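Protease VII (Escherichia coli, PDB 1I78) cleaves polypeptides as an endoprotease of the omptin family, embedded in the bacterial outer membrane as a beta barrel. Local coordinates at residues F198-W203 against D227-S232; A132-S137 against R175-Y180; P243-Y248 against A291-T296. The protein carries 3 engineered substitutions. All coordinates share one frame; numbering follows the deposited sequence.

Contact 1. Residues F198-W203 against D227-S232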
loop_
_atom_site.group_PDB
_atom_site.type_symbol
_atom_site.label_atom_id
_atom_site.label_comp_id
_atom_site.label_asym_id
_atom_site.label_seq_id
_atom_site.Cartn_x
_atom_site.Cartn_y
_atom_site.Cartn_z
ATOM N N PHE A 198 -6.990 10.100 10.834
ATOM C CA PHE A 198 -7.157 10.401 9.422
ATOM C C PHE A 198 -5.884 10.972 8.823
ATOM O O PHE A 198 -5.270 11.849 9.407
ATOM C CB PHE A 198 -8.296 11.388 9.241
ATOM C CG PHE A 198 -9.620 10.857 9.702
ATOM C CD1 PHE A 198 -9.888 10.708 11.063
ATOM C CD2 PHE A 198 -10.594 10.473 8.773
ATOM C CE1 PHE A 198 -11.110 10.184 11.500
ATOM C CE2 PHE A 198 -11.820 9.947 9.196
ATOM C CZ PHE A 198 -12.077 9.804 10.567
ATOM N N LYS A 199 -5.476 10.462 7.665
ATOM C CA LYS A 199 -4.283 10.973 7.007
ATOM C C LYS A 199 -4.588 11.346 5.578
ATOM O O LYS A 199 -5.443 10.744 4.946
ATOM C CB LYS A 199 -3.145 9.947 7.005
ATOM C CG LYS A 199 -2.626 9.649 8.357
ATOM C CD LYS A 199 -1.576 8.559 8.343
ATOM C CE LYS A 199 -1.177 8.211 9.790
ATOM N NZ LYS A 199 -0.100 7.193 9.865
ATOM N N TYR A 200 -3.855 12.341 5.085
ATOM C CA TYR A 200 -3.975 12.834 3.730
ATOM C C TYR A 200 -2.611 13.220 3.180
ATOM O O TYR A 200 -1.743 13.697 3.914
ATOM C CB TYR A 200 -4.854 14.072 3.671
ATOM C CG TYR A 200 -4.802 14.734 2.307
ATOM C CD1 TYR A 200 -5.434 14.145 1.207
ATOM C CD2 TYR A 200 -4.080 15.921 2.100
ATOM C CE1 TYR A 200 -5.353 14.712 -0.061
ATOM C CE2 TYR A 200 -3.989 16.498 0.829
ATOM C CZ TYR A 200 -4.627 15.881 -0.244
ATOM O OH TYR A 200 -4.519 16.391 -1.510
ATOM N N SER A 201 -2.435 13.030 1.877
ATOM C CA SER A 201 -1.196 13.399 1.224
ATOM C C SER A 201 -1.417 13.720 -0.241
ATOM O O SER A 201 -2.233 13.090 -0.922
ATOM C CB SER A 201 -0.161 12.286 1.337
ATOM O OG SER A 201 1.029 12.671 0.663
ATOM N N GLY A 202 -0.691 14.717 -0.729
ATOM C CA GLY A 202 -0.803 15.073 -2.132
ATOM C C GLY A 202 0.597 15.056 -2.695
ATOM O O GLY A 202 0.842 15.456 -3.827
ATOM N N TRP A 203 1.516 14.532 -1.894
ATOM C CA TRP A 203 2.927 14.523 -2.249
ATOM C C TRP A 203 3.537 13.141 -2.369
ATOM O O TRP A 203 4.756 12.987 -2.336
ATOM C CB TRP A 203 3.655 15.359 -1.195
ATOM C CG TRP A 203 2.833 16.574 -0.884
ATOM C CD1 TRP A 203 2.615 17.645 -1.713
ATOM C CD2 TRP A 203 1.952 16.753 0.237
ATOM N NE1 TRP A 203 1.644 18.460 -1.187
ATOM C CE2 TRP A 203 1.221 17.939 0.010
ATOM C CE3 TRP A 203 1.703 16.019 1.406
ATOM C CZ2 TRP A 203 0.258 18.411 0.909
ATOM C CZ3 TRP A 203 0.742 16.488 2.301
ATOM C CH2 TRP A 203 0.032 17.676 2.043
ATOM N N ASP A 227 3.545 13.437 -6.954
ATOM C CA ASP A 227 2.429 14.267 -6.509
ATOM C C ASP A 227 1.113 13.497 -6.529
ATOM O O ASP A 227 0.068 13.998 -6.947
ATOM C CB ASP A 227 2.351 15.511 -7.390
ATOM C CG ASP A 227 3.646 16.320 -7.363
ATOM O OD1 ASP A 227 4.268 16.529 -8.438
ATOM O OD2 ASP A 227 4.046 16.737 -6.250
ATOM N N GLN A 228 1.186 12.270 -6.037
ATOM C CA GLN A 228 0.057 11.365 -5.991
ATOM C C GLN A 228 -0.713 11.523 -4.671
ATOM O O GLN A 228 -0.127 11.808 -3.628
ATOM C CB GLN A 228 0.607 9.943 -6.174
ATOM C CG GLN A 228 -0.416 8.860 -6.361
ATOM C CD GLN A 228 0.122 7.705 -7.186
ATOM O OE1 GLN A 228 1.278 7.291 -7.031
ATOM N NE2 GLN A 228 -0.717 7.171 -8.065
ATOM N N ASN A 229 -2.027 11.347 -4.717
ATOM C CA ASN A 229 -2.858 11.483 -3.525
ATOM C C ASN A 229 -2.938 10.204 -2.696
ATOM O O ASN A 229 -2.882 9.083 -3.221
ATOM C CB ASN A 229 -4.270 11.935 -3.909
ATOM C CG ASN A 229 -4.306 13.375 -4.421
ATOM O OD1 ASN A 229 -4.985 13.672 -5.399
ATOM N ND2 ASN A 229 -3.583 14.274 -3.749
ATOM N N TYR A 230 -3.052 10.396 -1.388
ATOM C CA TYR A 230 -3.142 9.308 -0.440
ATOM C C TYR A 230 -4.163 9.680 0.620
ATOM O O TYR A 230 -4.248 10.836 1.040
ATOM C CB TYR A 230 -1.787 9.067 0.218
ATOM C CG TYR A 230 -1.864 8.221 1.453
ATOM C CD1 TYR A 230 -2.112 6.853 1.370
ATOM C CD2 TYR A 230 -1.690 8.787 2.718
ATOM C CE1 TYR A 230 -2.177 6.063 2.510
ATOM C CE2 TYR A 230 -1.753 8.012 3.870
ATOM C CZ TYR A 230 -1.993 6.647 3.761
ATOM O OH TYR A 230 -2.015 5.865 4.900
ATOM N N TYR A 231 -4.959 8.703 1.032
ATOM C CA TYR A 231 -5.950 8.955 2.060
ATOM C C TYR A 231 -5.906 7.778 2.997
ATOM O O TYR A 231 -5.569 6.667 2.599
ATOM C CB TYR A 231 -7.371 9.092 1.476
ATOM C CG TYR A 231 -7.473 10.032 0.294
ATOM C CD1 TYR A 231 -7.143 9.602 -0.997
ATOM C CD2 TYR A 231 -7.862 11.365 0.462
ATOM C CE1 TYR A 231 -7.195 10.469 -2.094
ATOM C CE2 TYR A 231 -7.918 12.252 -0.635
ATOM C CZ TYR A 231 -7.581 11.791 -1.911
ATOM O OH TYR A 231 -7.634 12.639 -3.003
ATOM N N SER A 232 -6.253 8.023 4.248
ATOM C CA SER A 232 -6.271 6.963 5.231
ATOM C C SER A 232 -7.328 7.217 6.299
ATOM O O SER A 232 -7.533 8.357 6.711
ATOM C CB SER A 232 -4.905 6.845 5.880
ATOM O OG SER A 232 -4.908 5.745 6.755
#

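Contact 2. Residues A132-S137 against R175-Y180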
loop_
_atom_site.group_PDB
_atom_site.type_symbol
_atom_site.label_atom_id
_atom_site.label_comp_id
_atom_site.label_asym_id
_atom_site.label_seq_id
_atom_site.Cartn_x
_atom_site.Cartn_y
_atom_site.Cartn_z
ATOM N N ALA A 132 1.777 15.432 11.360
ATOM C CA ALA A 132 2.634 15.741 10.226
ATOM C C ALA A 132 3.654 14.618 10.268
ATOM O O ALA A 132 4.266 14.371 11.319
ATOM C CB ALA A 132 3.310 17.091 10.404
ATOM N N GLY A 133 3.822 13.916 9.152
ATOM C CA GLY A 133 4.765 12.819 9.154
ATOM C C GLY A 133 5.187 12.315 7.794
ATOM O O GLY A 133 4.837 12.877 6.753
ATOM N N TYR A 134 5.948 11.232 7.821
ATOM C CA TYR A 134 6.474 10.613 6.624
ATOM C C TYR A 134 6.336 9.092 6.740
ATOM O O TYR A 134 6.640 8.513 7.785
ATOM C CB TYR A 134 7.951 10.993 6.487
ATOM C CG TYR A 134 8.642 10.348 5.314
ATOM C CD1 TYR A 134 8.412 10.803 4.017
ATOM C CD2 TYR A 134 9.509 9.273 5.496
ATOM C CE1 TYR A 134 9.024 10.211 2.923
ATOM C CE2 TYR A 134 10.131 8.665 4.406
ATOM C CZ TYR A 134 9.878 9.146 3.117
ATOM O OH TYR A 134 10.460 8.557 2.017
ATOM N N GLN A 135 5.896 8.445 5.668
ATOM C CA GLN A 135 5.739 6.986 5.675
ATOM C C GLN A 135 6.327 6.372 4.429
ATOM O O GLN A 135 6.350 6.998 3.385
ATOM C CB GLN A 135 4.269 6.575 5.704
ATOM C CG GLN A 135 3.515 6.909 6.948
ATOM C CD GLN A 135 2.052 6.500 6.845
ATOM O OE1 GLN A 135 1.366 6.834 5.872
ATOM N NE2 GLN A 135 1.566 5.779 7.856
ATOM N N GLU A 136 6.784 5.135 4.547
ATOM C CA GLU A 136 7.331 4.397 3.416
ATOM C C GLU A 136 6.834 2.957 3.481
ATOM O O GLU A 136 6.967 2.297 4.506
ATOM C CB GLU A 136 8.856 4.393 3.437
ATOM C CG GLU A 136 9.512 5.520 2.679
ATOM C CD GLU A 136 10.998 5.263 2.436
ATOM O OE1 GLU A 136 11.360 4.095 2.146
ATOM O OE2 GLU A 136 11.796 6.228 2.519
ATOM N N SER A 137 6.247 2.468 2.397
ATOM C CA SER A 137 5.785 1.087 2.382
ATOM C C SER A 137 6.341 0.384 1.155
ATOM O O SER A 137 6.587 1.017 0.127
ATOM C CB SER A 137 4.248 1.021 2.387
ATOM O OG SER A 137 3.699 1.728 1.294
ATOM N N ARG A 175 7.201 0.775 -4.192
ATOM C CA ARG A 175 7.679 1.617 -3.111
ATOM C C ARG A 175 6.844 2.895 -3.050
ATOM O O ARG A 175 6.648 3.570 -4.061
ATOM C CB ARG A 175 9.140 1.968 -3.324
ATOM C CG ARG A 175 9.772 2.656 -2.143
ATOM C CD ARG A 175 11.104 3.254 -2.535
ATOM N NE ARG A 175 11.841 3.731 -1.372
ATOM C CZ ARG A 175 12.946 4.463 -1.446
ATOM N NH1 ARG A 175 13.431 4.799 -2.638
ATOM N NH2 ARG A 175 13.563 4.854 -0.333
ATOM N N PHE A 176 6.360 3.221 -1.856
ATOM C CA PHE A 176 5.541 4.405 -1.637
ATOM C C PHE A 176 6.176 5.307 -0.573
ATOM O O PHE A 176 6.337 4.902 0.560
ATOM C CB PHE A 176 4.135 3.990 -1.168
ATOM C CG PHE A 176 3.374 3.159 -2.165
ATOM C CD1 PHE A 176 2.596 3.763 -3.153
ATOM C CD2 PHE A 176 3.460 1.770 -2.137
ATOM C CE1 PHE A 176 1.924 2.998 -4.090
ATOM C CE2 PHE A 176 2.787 1.001 -3.077
ATOM C CZ PHE A 176 2.020 1.614 -4.053
ATOM N N LYS A 177 6.547 6.522 -0.955
ATOM C CA LYS A 177 7.126 7.498 -0.039
ATOM C C LYS A 177 5.988 8.463 0.213
ATOM O O LYS A 177 5.470 9.053 -0.730
ATOM C CB LYS A 177 8.279 8.232 -0.705
ATOM C CG LYS A 177 9.453 7.337 -1.085
ATOM C CD LYS A 177 10.622 8.180 -1.568
ATOM C CE LYS A 177 11.704 7.314 -2.149
ATOM N NZ LYS A 177 12.885 8.122 -2.569
ATOM N N MET A 178 5.594 8.639 1.470
ATOM C CA MET A 178 4.459 9.509 1.742
ATOM C C MET A 178 4.553 10.590 2.811
ATOM O O MET A 178 4.424 10.319 3.999
ATOM C CB MET A 178 3.221 8.655 2.057
ATOM C CG MET A 178 2.918 7.548 1.054
ATOM S SD MET A 178 1.467 6.556 1.528
ATOM C CE MET A 178 2.259 5.013 1.983
ATOM N N PRO A 179 4.822 11.831 2.402
ATOM C CA PRO A 179 4.875 12.879 3.423
ATOM C C PRO A 179 3.377 13.124 3.657
ATOM O O PRO A 179 2.605 13.141 2.701
ATOM C CB PRO A 179 5.544 14.033 2.687
ATOM C CG PRO A 179 6.439 13.326 1.703
ATOM C CD PRO A 179 5.532 12.253 1.182
ATOM N N TYR A 180 2.935 13.324 4.890
ATOM C CA TYR A 180 1.495 13.498 5.068
ATOM C C TYR A 180 1.082 14.329 6.272
ATOM O O TYR A 180 1.855 14.541 7.191
ATOM C CB TYR A 180 0.840 12.112 5.182
ATOM C CG TYR A 180 1.163 11.424 6.498
ATOM C CD1 TYR A 180 0.415 11.691 7.650
ATOM C CD2 TYR A 180 2.274 10.573 6.615
ATOM C CE1 TYR A 180 0.756 11.139 8.876
ATOM C CE2 TYR A 180 2.628 10.012 7.848
ATOM C CZ TYR A 180 1.860 10.301 8.977
ATOM O OH TYR A 180 2.190 9.749 10.204
#

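Contact 3. Residues P243-Y248 against A291-T296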
loop_
_atom_site.group_PDB
_atom_site.type_symbol
_atom_site.label_atom_id
_atom_site.label_comp_id
_atom_site.label_asym_id
_atom_site.label_seq_id
_atom_site.Cartn_x
_atom_site.Cartn_y
_atom_site.Cartn_z
ATOM N N PRO A 243 -4.468 0.607 35.016
ATOM C CA PRO A 243 -4.408 2.046 34.744
ATOM C C PRO A 243 -3.563 2.382 33.517
ATOM O O PRO A 243 -3.878 3.325 32.786
ATOM C CB PRO A 243 -3.824 2.614 36.035
ATOM C CG PRO A 243 -4.349 1.665 37.075
ATOM C CD PRO A 243 -4.122 0.321 36.419
ATOM N N ASN A 244 -2.509 1.601 33.284
ATOM C CA ASN A 244 -1.629 1.851 32.149
ATOM C C ASN A 244 -1.420 0.692 31.183
ATOM O O ASN A 244 -0.306 0.458 30.716
ATOM C CB ASN A 244 -0.268 2.358 32.645
ATOM C CG ASN A 244 0.340 1.476 33.725
ATOM O OD1 ASN A 244 0.804 0.360 33.461
ATOM N ND2 ASN A 244 0.341 1.981 34.956
ATOM N N ALA A 245 -2.501 -0.020 30.877
ATOM C CA ALA A 245 -2.457 -1.143 29.944
ATOM C C ALA A 245 -3.788 -1.198 29.194
ATOM O O ALA A 245 -4.804 -1.617 29.755
ATOM C CB ALA A 245 -2.219 -2.448 30.694
ATOM N N LYS A 246 -3.786 -0.763 27.933
ATOM C CA LYS A 246 -5.006 -0.770 27.142
ATOM C C LYS A 246 -5.059 -1.883 26.115
ATOM O O LYS A 246 -4.189 -2.004 25.255
ATOM C CB LYS A 246 -5.207 0.559 26.422
ATOM C CG LYS A 246 -6.497 0.582 25.593
ATOM C CD LYS A 246 -6.859 1.959 25.017
ATOM C CE LYS A 246 -6.034 2.312 23.793
ATOM N NZ LYS A 246 -6.555 3.538 23.116
ATOM N N VAL A 247 -6.081 -2.715 26.210
ATOM C CA VAL A 247 -6.232 -3.777 25.242
ATOM C C VAL A 247 -7.126 -3.132 24.173
ATOM O O VAL A 247 -8.117 -2.459 24.492
ATOM C CB VAL A 247 -6.860 -5.035 25.898
ATOM C CG1 VAL A 247 -8.371 -5.029 25.765
ATOM C CG2 VAL A 247 -6.241 -6.278 25.302
ATOM N N TYR A 248 -6.759 -3.294 22.909
ATOM C CA TYR A 248 -7.525 -2.660 21.849
ATOM C C TYR A 248 -7.609 -3.435 20.535
ATOM O O TYR A 248 -6.831 -4.356 20.260
ATOM C CB TYR A 248 -6.946 -1.268 21.574
ATOM C CG TYR A 248 -5.717 -1.308 20.705
ATOM C CD1 TYR A 248 -5.825 -1.355 19.312
ATOM C CD2 TYR A 248 -4.441 -1.376 21.273
ATOM C CE1 TYR A 248 -4.693 -1.478 18.502
ATOM C CE2 TYR A 248 -3.300 -1.496 20.474
ATOM C CZ TYR A 248 -3.438 -1.549 19.089
ATOM O OH TYR A 248 -2.322 -1.682 18.301
ATOM N N ALA A 291 -5.285 -6.187 16.412
ATOM C CA ALA A 291 -5.634 -6.198 17.823
ATOM C C ALA A 291 -4.314 -6.265 18.602
ATOM O O ALA A 291 -3.362 -6.946 18.187
ATOM C CB ALA A 291 -6.514 -7.392 18.143
ATOM N N GLY A 292 -4.249 -5.543 19.715
ATOM C CA GLY A 292 -3.036 -5.545 20.507
ATOM C C GLY A 292 -3.110 -4.760 21.804
ATOM O O GLY A 292 -4.194 -4.480 22.316
ATOM N N LEU A 293 -1.939 -4.382 22.315
ATOM C CA LEU A 293 -1.826 -3.670 23.585
ATOM C C LEU A 293 -0.976 -2.401 23.589
ATOM O O LEU A 293 0.106 -2.353 23.014
ATOM C CB LEU A 293 -1.278 -4.637 24.635
ATOM C CG LEU A 293 -0.474 -4.074 25.802
ATOM C CD1 LEU A 293 -1.404 -3.399 26.804
ATOM C CD2 LEU A 293 0.302 -5.211 26.442
ATOM N N LYS A 294 -1.482 -1.374 24.258
ATOM C CA LYS A 294 -0.772 -0.111 24.381
ATOM C C LYS A 294 -0.414 0.078 25.858
ATOM O O LYS A 294 -1.284 0.321 26.694
ATOM C CB LYS A 294 -1.645 1.041 23.885
ATOM C CG LYS A 294 -0.916 2.361 23.812
ATOM C CD LYS A 294 -1.794 3.467 23.251
ATOM C CE LYS A 294 -1.130 4.834 23.454
ATOM N NZ LYS A 294 -1.879 5.958 22.813
ATOM N N TYR A 295 0.876 -0.056 26.163
ATOM C CA TYR A 295 1.388 0.067 27.527
ATOM C C TYR A 295 2.039 1.427 27.776
ATOM O O TYR A 295 3.015 1.782 27.121
ATOM C CB TYR A 295 2.422 -1.034 27.782
ATOM C CG TYR A 295 2.772 -1.250 29.234
ATOM C CD1 TYR A 295 2.734 -0.195 30.151
ATOM C CD2 TYR A 295 3.141 -2.513 29.697
ATOM C CE1 TYR A 295 3.047 -0.389 31.493
ATOM C CE2 TYR A 295 3.460 -2.722 31.042
ATOM C CZ TYR A 295 3.407 -1.654 31.933
ATOM O OH TYR A 295 3.695 -1.854 33.266
ATOM N N THR A 296 1.507 2.182 28.730
ATOM C CA THR A 296 2.075 3.486 29.063
ATOM C C THR A 296 2.949 3.391 30.309
ATOM O O THR A 296 2.447 3.392 31.429
ATOM C CB THR A 296 0.972 4.537 29.305
ATOM O OG1 THR A 296 0.371 4.890 28.055
ATOM C CG2 THR A 296 1.550 5.790 29.948
#

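Contact 1. Residues F198-W203 against D227-S232
Tyr200 and Tyr231 face each other as a non-hydrogen-bonded pair between antiparallel strands 198-201 and 228-232, their rings lying side by side and pointing the same way. The centroids are 5.5 Å apart with the planes at 52°, so the pair is oblique, neither stacked nor T-shaped. Tyr231 CE2 comes in at the edge of the Tyr200 ring, 3.6 Å from Tyr200 CE1. Different first torsions go with this common direction: Tyr200 swings its ring toward its own carbonyl (chi1 170°), Tyr231 toward its own nitrogen (chi1 -49°). The Tyr200 hydroxyl ends near the Asn229 amide, but the angle is too poor for a hydrogen bond. Asn229 ND2 instead makes a weak bond of 3.3 Å to Ser201 O, which already accepts Tyr230 N at 2.9 Å.

The other face carries Lys199, Ser201, Tyr230 and Ser232. Lys199 CB meets Ser232 CB at 3.7 Å, while the Tyr230 ring leans along the sheet until its CE2 is 3.9 Å from Lys199 CB and Ser201 CB sits at its edge. Ser201 OG is hydrogen-bonded to Pro179 O on the adjacent strand and also takes Trp203 N-H at 3.2 Å, an ST turn where the strand meets its corner. Beyond the contact, the extended Lys199 chain carries NZ to a salt bridge with Asp113 of strand 97-119, two strands past the adjacent one, which is consistent with this face lining the barrel interior. Within the sheet, the hairpin of strands 192-213 and 219-242 is flanked by strand 169-189 beside the former and strand 245-267 beside the latter.

Contact 2. Residues A132-S137 against R175-Y180
A cross-strand glycine-aromatic pair, Gly133 with Tyr180, marks one end of this antiparallel stretch of barrel wall, in which strands 132-137 and 175-180 exchange six backbone hydrogen bonds. Tyr180 CG sits between its own backbone N and carbonyl carbon (chi1 71°), which lays the ring across the neighbouring strand. Gly133 CA then lies over one ring face, 4.0 Å from the centroid and 23° off the normal, a CH-pi contact. Gln135 crosses the ring at about a right angle, its CG 3.4 Å from Tyr180 CE2, and Asp113 accepts the hydrogen bond of the Tyr180 hydroxyl.

On the opposite face Tyr134 runs alongside Lys177 and Pro179; Pro179 CG touches the ring edge, 4.0 Å from Tyr134 CD1. The Tyr134 hydroxyl donates to Glu136 OE2 at 2.7 Å, on the anti side of the carboxylate. Glu136 meets the guanidinium edge of Arg175 in a salt bridge whose hydrogen bond, 3.4 Å from Arg175 NH2 to Glu136 OE1, is weak, with the two planes 77° apart; Arg138 is a second partner of OE1. The ring laid over a hydrogen-bonded glycine is the aromatic rescue of glycine known from antiparallel sheets, here within a membrane barrel.

Contact 3. Residues P243-Y248 against A291-T296
Segments 245-248 and 291-296 run antiparallel, with an angle of 163° between the two strand directions, and five backbone hydrogen bonds join the chains. Lys246 and Lys294 exchange two of these, Lys246 N to Lys294 O being 3.0 Å long and nearly straight; Tyr248 and Gly292 exchange two more, and Thr296 N to Asn244 O, at 3.2 Å, extends the pairing past the start of strand 245-248.

Tyr248 places CG between its own N and carbonyl carbon (chi1 80°), and the ring therefore lies flat against Gly292. Gly292 N is above the ring centre, 4.1 Å from the plane, and Tyr248 CE2 comes within 3.5 Å of Gly292 C. A tyrosine ring over a cross-strand glycine is consistent with aromatic rescue of glycine in an antiparallel barrel sheet. On the opposite face Leu293 reaches across with its CD1 branch, 4.1 Å from Ala245 CB and 3.5 Å from Lys246 O. Farther along, the Asn244 amide and the Tyr295 ring lie side by side with planes only 12° apart, amide oxygen OD1 beside the CE1 corner; this is packing without a hydrogen bond.

The two faces differ chemically. Ala245, Val247, Leu293 and Tyr295 form a largely apolar side on the surface, consistent with exposure to lipid. Lys246, Tyr248 and Lys294 are on the other side, where Lys246 NZ and Lys294 NZ are 5.3 Å apart. Glu193 pairs with Lys246 and so probably eases this like-charge approach; Asp15, hydrogen-bonded to the Tyr248 hydroxyl, which the Lys294 side chain also touches, may add to this.

Overall arrangement
All three contacts join neighbouring antiparallel strands of one closed barrel sheet. Along the chain they come in series: contact 2 (strands 126-149 and 169-189), then contact 1 (192-213 and 219-242), then contact 3 (245-267 and 272-296). Contacts 1 and 2 have centres about 9 Å apart and touch, since strands 169-189 and 192-213 are adjacent; Ser201 OG probably bonds to Pro179 O at 2.6 Å. Contact 3 lies apart: its centre lies about 29 Å from that of contact 1 and about 26 Å from that of contact 2, next to the seam where strand 272-296 pairs with 12-31 and closes the barrel. Together they sample the barrel's continuous hydrogen-bonded wall at two separate places.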